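Long-range contacts in replication initiation and membrane attachment protein (PDB 5WTN), which probably helps to load the replicative helicase during primosome assembly and DNA replication initiation, acting as a tetramer that forms a complex with a primosomal re-initiation protein: residues 7-12 / 99-104; 88-93 / 105-110. All blocks are in the same frame, centred on the assembly; numbering follows the deposited sequence.

How the contacts relate
Contacts 1 and 2 adjoin in the N-terminal region of the chain, and their segments alternate along it. Contact 2 is the body of the hairpin made by strands 90-95 and 104-109. Contact 1 ties the loop between those strands to the segment that leads into strand 13-17, the other sheet neighbour of strand 104-109. Their centres lie about 17 Å apart, yet the contacts touch. Leu8 CD1 packs on Phe105 CE2 at 3.6 Å, and Asp12 CB sits 3.9 Å from the same Phe105 CE2. Contact 1 lies near the surface and contact 2 is buried. Both reach the second subunit, so both border the assembly interface.

Contact 1 (7-12 / 99-104); sequences ELIAVD and ADEPKL
Lys103 holds segment 7-12 at two points, one through its side chain and one through its backbone. Its NZ donates to Glu7 O at 2.7 Å. The ammonium approaches in the carbonyl plane, on a lone pair. The lysine chain is extended beyond CG (chi2 173°), and this length carries NZ past Asp12 to the Glu7 carbonyl. The second bond runs from Lys103 N to Asp12 OD1 at 3.0 Å. The amide meets the carboxylate from above its plane, and the bond is bent.

The other oxygen of Asp12 works inside its own segment. Ile9 N donates to Asp12 OD2 at 2.8 Å in a nearly straight bond, and Asp12 N returns a bond to Ile9 O. Together these bonds brace the type I turn from Ile9 to Asp12. The carboxylate thus links the turn to the hairpin loop. The Asp12 and Lys103 side chains lie side by side, and Lys103 CB is 3.4 Å from Asp12 OD1.

Packing is lighter farther out. Pro102 CB lies 3.5 Å from Val11 O, and the proline follows a cis peptide bond. Val11 CG2 approaches the same Pro102 CB at 4.4 Å.

Glu7 turns its carboxylate elsewhere, to Tyr78 of helix 74-86 and to Arg159 of the second subunit. Leu8 packs on helices 63-70 and 74-86. Beyond the turn, Lys103 pairs through its backbone with Arg13, where strands 13-17 and 104-109 begin to run parallel.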
loop_
_atom_site.group_PDB
_atom_site.type_symbol
_atom_site.label_atom_id
_atom_site.label_comp_id
_atom_site.label_asym_id
_atom_site.label_seq_id
_atom_site.Cartn_x
_atom_site.Cartn_y
_atom_site.Cartn_z
ATOM N N GLU A 7 2.901 35.318 10.995
ATOM C CA GLU A 7 3.875 34.232 11.072
ATOM C C GLU A 7 4.328 33.706 9.705
ATOM O O GLU A 7 5.525 33.557 9.462
ATOM C CB GLU A 7 3.321 33.081 11.915
ATOM C CG GLU A 7 3.556 33.235 13.409
ATOM C CD GLU A 7 2.541 32.476 14.240
ATOM O OE1 GLU A 7 2.235 32.928 15.364
ATOM O OE2 GLU A 7 2.049 31.429 13.770
ATOM N N LEU A 8 3.374 33.419 8.823
ATOM C CA LEU A 8 3.682 32.800 7.544
ATOM C C LEU A 8 3.377 33.707 6.343
ATOM O O LEU A 8 2.254 34.206 6.183
ATOM C CB LEU A 8 2.858 31.507 7.424
ATOM C CG LEU A 8 2.934 30.649 6.176
ATOM C CD1 LEU A 8 4.245 29.937 6.180
ATOM C CD2 LEU A 8 1.771 29.684 6.180
ATOM N N ILE A 9 4.369 33.898 5.478
ATOM C CA ILE A 9 4.152 34.610 4.210
ATOM C C ILE A 9 4.573 33.733 3.026
ATOM O O ILE A 9 5.332 32.784 3.199
ATOM C CB ILE A 9 4.885 35.971 4.162
ATOM C CG1 ILE A 9 6.396 35.786 4.270
ATOM C CG2 ILE A 9 4.415 36.868 5.268
ATOM C CD1 ILE A 9 7.161 37.071 4.240
ATOM N N ALA A 10 4.084 34.044 1.828
ATOM C CA ALA A 10 4.267 33.168 0.666
ATOM C C ALA A 10 5.714 32.844 0.311
ATOM O O ALA A 10 5.980 31.795 -0.271
ATOM C CB ALA A 10 3.547 33.719 -0.545
ATOM N N VAL A 11 6.648 33.731 0.644
ATOM C CA VAL A 11 8.029 33.509 0.231
ATOM C C VAL A 11 8.808 32.759 1.283
ATOM O O VAL A 11 10.008 32.504 1.098
ATOM C CB VAL A 11 8.793 34.826 -0.125
ATOM C CG1 VAL A 11 8.262 35.429 -1.417
ATOM C CG2 VAL A 11 8.776 35.826 1.043
ATOM N N ASP A 12 8.151 32.440 2.396
ATOM C CA ASP A 12 8.793 31.628 3.425
ATOM C C ASP A 12 9.050 30.230 2.861
ATOM O O ASP A 12 8.316 29.735 1.989
ATOM C CB ASP A 12 7.928 31.540 4.688
ATOM C CG ASP A 12 7.953 32.818 5.518
ATOM O OD1 ASP A 12 8.984 33.529 5.464
ATOM O OD2 ASP A 12 6.950 33.105 6.236
ATOM N N ALA A 99 19.084 36.615 8.010
ATOM C CA ALA A 99 19.169 37.679 9.002
ATOM C C ALA A 99 17.762 37.995 9.497
ATOM O O ALA A 99 17.386 37.608 10.608
ATOM C CB ALA A 99 19.801 38.909 8.386
ATOM N N ASP A 100 16.994 38.695 8.663
ATOM C CA ASP A 100 15.542 38.817 8.837
ATOM C C ASP A 100 14.840 38.675 7.477
ATOM O O ASP A 100 15.041 39.496 6.567
ATOM C CB ASP A 100 15.152 40.124 9.552
ATOM C CG ASP A 100 15.408 40.070 11.062
ATOM O OD1 ASP A 100 15.221 38.994 11.666
ATOM O OD2 ASP A 100 15.794 41.102 11.652
ATOM N N GLU A 101 14.015 37.627 7.381
ATOM C CA GLU A 101 13.430 37.116 6.130
ATOM C C GLU A 101 14.429 36.329 5.252
ATOM O O GLU A 101 15.654 36.539 5.321
ATOM C CB GLU A 101 12.753 38.233 5.294
ATOM C CG GLU A 101 11.594 38.985 5.968
ATOM C CD GLU A 101 10.586 39.531 4.955
ATOM O OE1 GLU A 101 10.844 39.415 3.736
ATOM O OE2 GLU A 101 9.530 40.066 5.370
ATOM N N PRO A 102 13.901 35.399 4.435
ATOM C CA PRO A 102 12.635 34.687 4.659
ATOM C C PRO A 102 12.819 33.460 5.586
ATOM O O PRO A 102 13.881 32.813 5.568
ATOM C CB PRO A 102 12.215 34.251 3.242
ATOM C CG PRO A 102 13.119 35.016 2.302
ATOM C CD PRO A 102 14.396 35.180 3.068
ATOM N N LYS A 103 11.773 33.119 6.337
ATOM C CA LYS A 103 11.805 32.004 7.274
ATOM C C LYS A 103 11.979 30.626 6.602
ATOM O O LYS A 103 11.574 30.412 5.447
ATOM C CB LYS A 103 10.518 31.987 8.098
ATOM C CG LYS A 103 10.349 33.101 9.107
ATOM C CD LYS A 103 8.954 32.993 9.687
ATOM C CE LYS A 103 8.743 33.797 10.949
ATOM N NZ LYS A 103 7.347 33.550 11.425
ATOM N N LEU A 104 12.574 29.689 7.335
ATOM C CA LEU A 104 12.664 28.304 6.868
ATOM C C LEU A 104 11.936 27.338 7.824
ATOM O O LEU A 104 12.384 27.131 8.946
ATOM C CB LEU A 104 14.129 27.890 6.711
ATOM C CG LEU A 104 14.399 26.422 6.367
ATOM C CD1 LEU A 104 13.720 26.032 5.067
ATOM C CD2 LEU A 104 15.886 26.145 6.304
#

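Contact 2 (88-93 / 105-110)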
loop_
_atom_site.group_PDB
_atom_site.type_symbol
_atom_site.label_atom_id
_atom_site.label_comp_id
_atom_site.label_asym_id
_atom_site.label_seq_id
_atom_site.Cartn_x
_atom_site.Cartn_y
_atom_site.Cartn_z
ATOM N N GLY A 88 -1.823 16.445 16.695
ATOM C CA GLY A 88 -0.710 15.536 16.783
ATOM C C GLY A 88 -0.133 15.099 15.455
ATOM O O GLY A 88 0.969 14.545 15.410
ATOM N N LEU A 89 -0.876 15.356 14.380
ATOM C CA LEU A 89 -0.499 14.968 13.014
ATOM C C LEU A 89 0.745 15.658 12.400
ATOM O O LEU A 89 1.310 15.164 11.429
ATOM C CB LEU A 89 -1.705 15.083 12.096
ATOM C CG LEU A 89 -2.757 13.982 12.354
ATOM C CD1 LEU A 89 -4.011 14.159 11.512
ATOM C CD2 LEU A 89 -2.173 12.568 12.144
ATOM N N LEU A 90 1.155 16.807 12.932
ATOM C CA LEU A 90 2.295 17.499 12.360
ATOM C C LEU A 90 3.113 18.261 13.384
ATOM O O LEU A 90 2.568 19.033 14.165
ATOM C CB LEU A 90 1.836 18.449 11.232
ATOM C CG LEU A 90 2.905 19.393 10.641
ATOM C CD1 LEU A 90 3.787 18.731 9.593
ATOM C CD2 LEU A 90 2.296 20.676 10.103
ATOM N N ASP A 91 4.431 18.092 13.345
ATOM C CA ASP A 91 5.309 18.926 14.155
ATOM C C ASP A 91 5.974 19.951 13.266
ATOM O O ASP A 91 6.445 19.639 12.170
ATOM C CB ASP A 91 6.377 18.107 14.893
ATOM C CG ASP A 91 5.838 17.397 16.136
ATOM O OD1 ASP A 91 4.829 17.869 16.705
ATOM O OD2 ASP A 91 6.426 16.363 16.551
ATOM N N THR A 92 6.004 21.185 13.746
ATOM C CA THR A 92 6.551 22.284 12.968
ATOM C C THR A 92 7.748 22.898 13.660
ATOM O O THR A 92 7.681 23.259 14.835
ATOM C CB THR A 92 5.482 23.368 12.667
ATOM O OG1 THR A 92 4.408 22.780 11.918
ATOM C CG2 THR A 92 6.089 24.526 11.864
ATOM N N TYR A 93 8.844 23.012 12.920
ATOM C CA TYR A 93 10.043 23.650 13.438
ATOM C C TYR A 93 10.380 24.856 12.584
ATOM O O TYR A 93 10.077 24.883 11.390
ATOM C CB TYR A 93 11.222 22.673 13.411
ATOM C CG TYR A 93 11.078 21.452 14.296
ATOM C CD1 TYR A 93 11.616 21.427 15.570
ATOM C CD2 TYR A 93 10.416 20.309 13.845
ATOM C CE1 TYR A 93 11.495 20.311 16.370
ATOM C CE2 TYR A 93 10.297 19.190 14.638
ATOM C CZ TYR A 93 10.839 19.190 15.900
ATOM O OH TYR A 93 10.724 18.070 16.699
ATOM N N PHE A 105 10.834 26.744 7.368
ATOM C CA PHE A 105 10.067 25.794 8.180
ATOM C C PHE A 105 10.452 24.340 7.942
ATOM O O PHE A 105 10.758 23.950 6.816
ATOM C CB PHE A 105 8.578 25.930 7.891
ATOM C CG PHE A 105 8.008 27.213 8.350
ATOM C CD1 PHE A 105 7.602 27.367 9.659
ATOM C CD2 PHE A 105 7.899 28.290 7.482
ATOM C CE1 PHE A 105 7.073 28.564 10.101
ATOM C CE2 PHE A 105 7.375 29.499 7.920
ATOM C CZ PHE A 105 6.962 29.633 9.233
ATOM N N LEU A 106 10.431 23.543 9.004
ATOM C CA LEU A 106 10.542 22.099 8.875
ATOM C C LEU A 106 9.180 21.508 9.215
ATOM O O LEU A 106 8.692 21.653 10.329
ATOM C CB LEU A 106 11.602 21.573 9.836
ATOM C CG LEU A 106 12.442 20.376 9.388
ATOM C CD1 LEU A 106 13.616 20.161 10.328
ATOM C CD2 LEU A 106 11.571 19.139 9.299
ATOM N N TYR A 107 8.551 20.864 8.245
ATOM C CA TYR A 107 7.274 20.212 8.488
ATOM C C TYR A 107 7.517 18.741 8.689
ATOM O O TYR A 107 7.815 18.019 7.742
ATOM C CB TYR A 107 6.358 20.408 7.289
ATOM C CG TYR A 107 5.858 21.814 7.173
ATOM C CD1 TYR A 107 5.518 22.540 8.305
ATOM C CD2 TYR A 107 5.748 22.435 5.945
ATOM C CE1 TYR A 107 5.061 23.849 8.217
ATOM C CE2 TYR A 107 5.294 23.749 5.844
ATOM C CZ TYR A 107 4.952 24.453 6.984
ATOM O OH TYR A 107 4.501 25.753 6.900
ATOM N N GLU A 108 7.381 18.294 9.930
ATOM C CA GLU A 108 7.689 16.905 10.279
ATOM C C GLU A 108 6.386 16.109 10.398
ATOM O O GLU A 108 5.604 16.282 11.333
ATOM C CB GLU A 108 8.546 16.870 11.559
ATOM C CG GLU A 108 8.571 15.573 12.350
ATOM C CD GLU A 108 9.463 14.500 11.734
ATOM O OE1 GLU A 108 10.132 14.780 10.708
ATOM O OE2 GLU A 108 9.493 13.371 12.278
ATOM N N LEU A 109 6.144 15.246 9.424
ATOM C CA LEU A 109 4.886 14.513 9.397
ATOM C C LEU A 109 4.828 13.393 10.418
ATOM O O LEU A 109 5.769 12.618 10.577
ATOM C CB LEU A 109 4.653 13.926 8.017
ATOM C CG LEU A 109 3.975 14.835 7.019
ATOM C CD1 LEU A 109 3.834 14.067 5.754
ATOM C CD2 LEU A 109 2.600 15.217 7.532
ATOM N N ARG A 110 3.703 13.284 11.099
ATOM C CA ARG A 110 3.514 12.200 12.047
ATOM C C ARG A 110 2.375 11.298 11.585
ATOM O O ARG A 110 1.380 11.755 11.032
ATOM C CB ARG A 110 3.240 12.789 13.413
ATOM C CG ARG A 110 4.337 13.749 13.872
ATOM C CD ARG A 110 4.205 14.045 15.353
ATOM N NE ARG A 110 4.005 12.800 16.098
ATOM C CZ ARG A 110 4.934 12.204 16.843
ATOM N NH1 ARG A 110 6.140 12.755 16.999
ATOM N NH2 ARG A 110 4.640 11.058 17.446
#
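This contact is the antiparallel beta hairpin of strands 90-95 and 104-109, at one edge of the chain's mixed sheet. Asp91 with Glu108 and Tyr93 with Leu106 are hydrogen-bonded pairs, with two backbone bonds each. Asp91 N to Glu108 O measures 2.9 Å. Leu106 N to Tyr93 O is 2.8 Å. The non-hydrogen-bonded pair Thr92-Tyr107 lies between them, and Leu90-Leu109 follows beyond Asp91-Glu108. Past the strand end, Arg110 N still reaches Leu89 O at 3.1 Å.

The face of Leu90, Thr92, Tyr107 and Leu109 packs toward helices 40-55 and 74-86. Leu90 CG is anti to the backbone N (chi1 172°), which swings CD1 across to Tyr107 CB at 3.8 Å. Thr92 and Tyr107 run alongside each other, with Thr92 OG1 at the edge of the tyrosine ring. That hydroxyl is hydrogen-bonded to Glu85, and Tyr107 OH to His63.

On the other face Tyr93 CB meets Leu106 CB at 3.8 Å, and the Tyr93 ring turns an edge to Glu108 CB. Glu108 sends its carboxylate away to Arg19. Tyr93 also pairs with a strand of the second subunit, so the sheet continues across the interface.

Arg110 bends at chi3 (47°), and its CD lies 3.3 Å from Gly88 O, just after helix 74-86. Its salt bridge to Asp91 is long, 3.6 Å from Asp91 OD2 to Arg110 NH1. With an alanine in place of Arg110, Asp91 would probably lose this cationic partner and the Gly88 carbonyl its aliphatic cover. In the bridge, the Asp91 carboxylate and Arg110 guanidinium planes stand 56° apart.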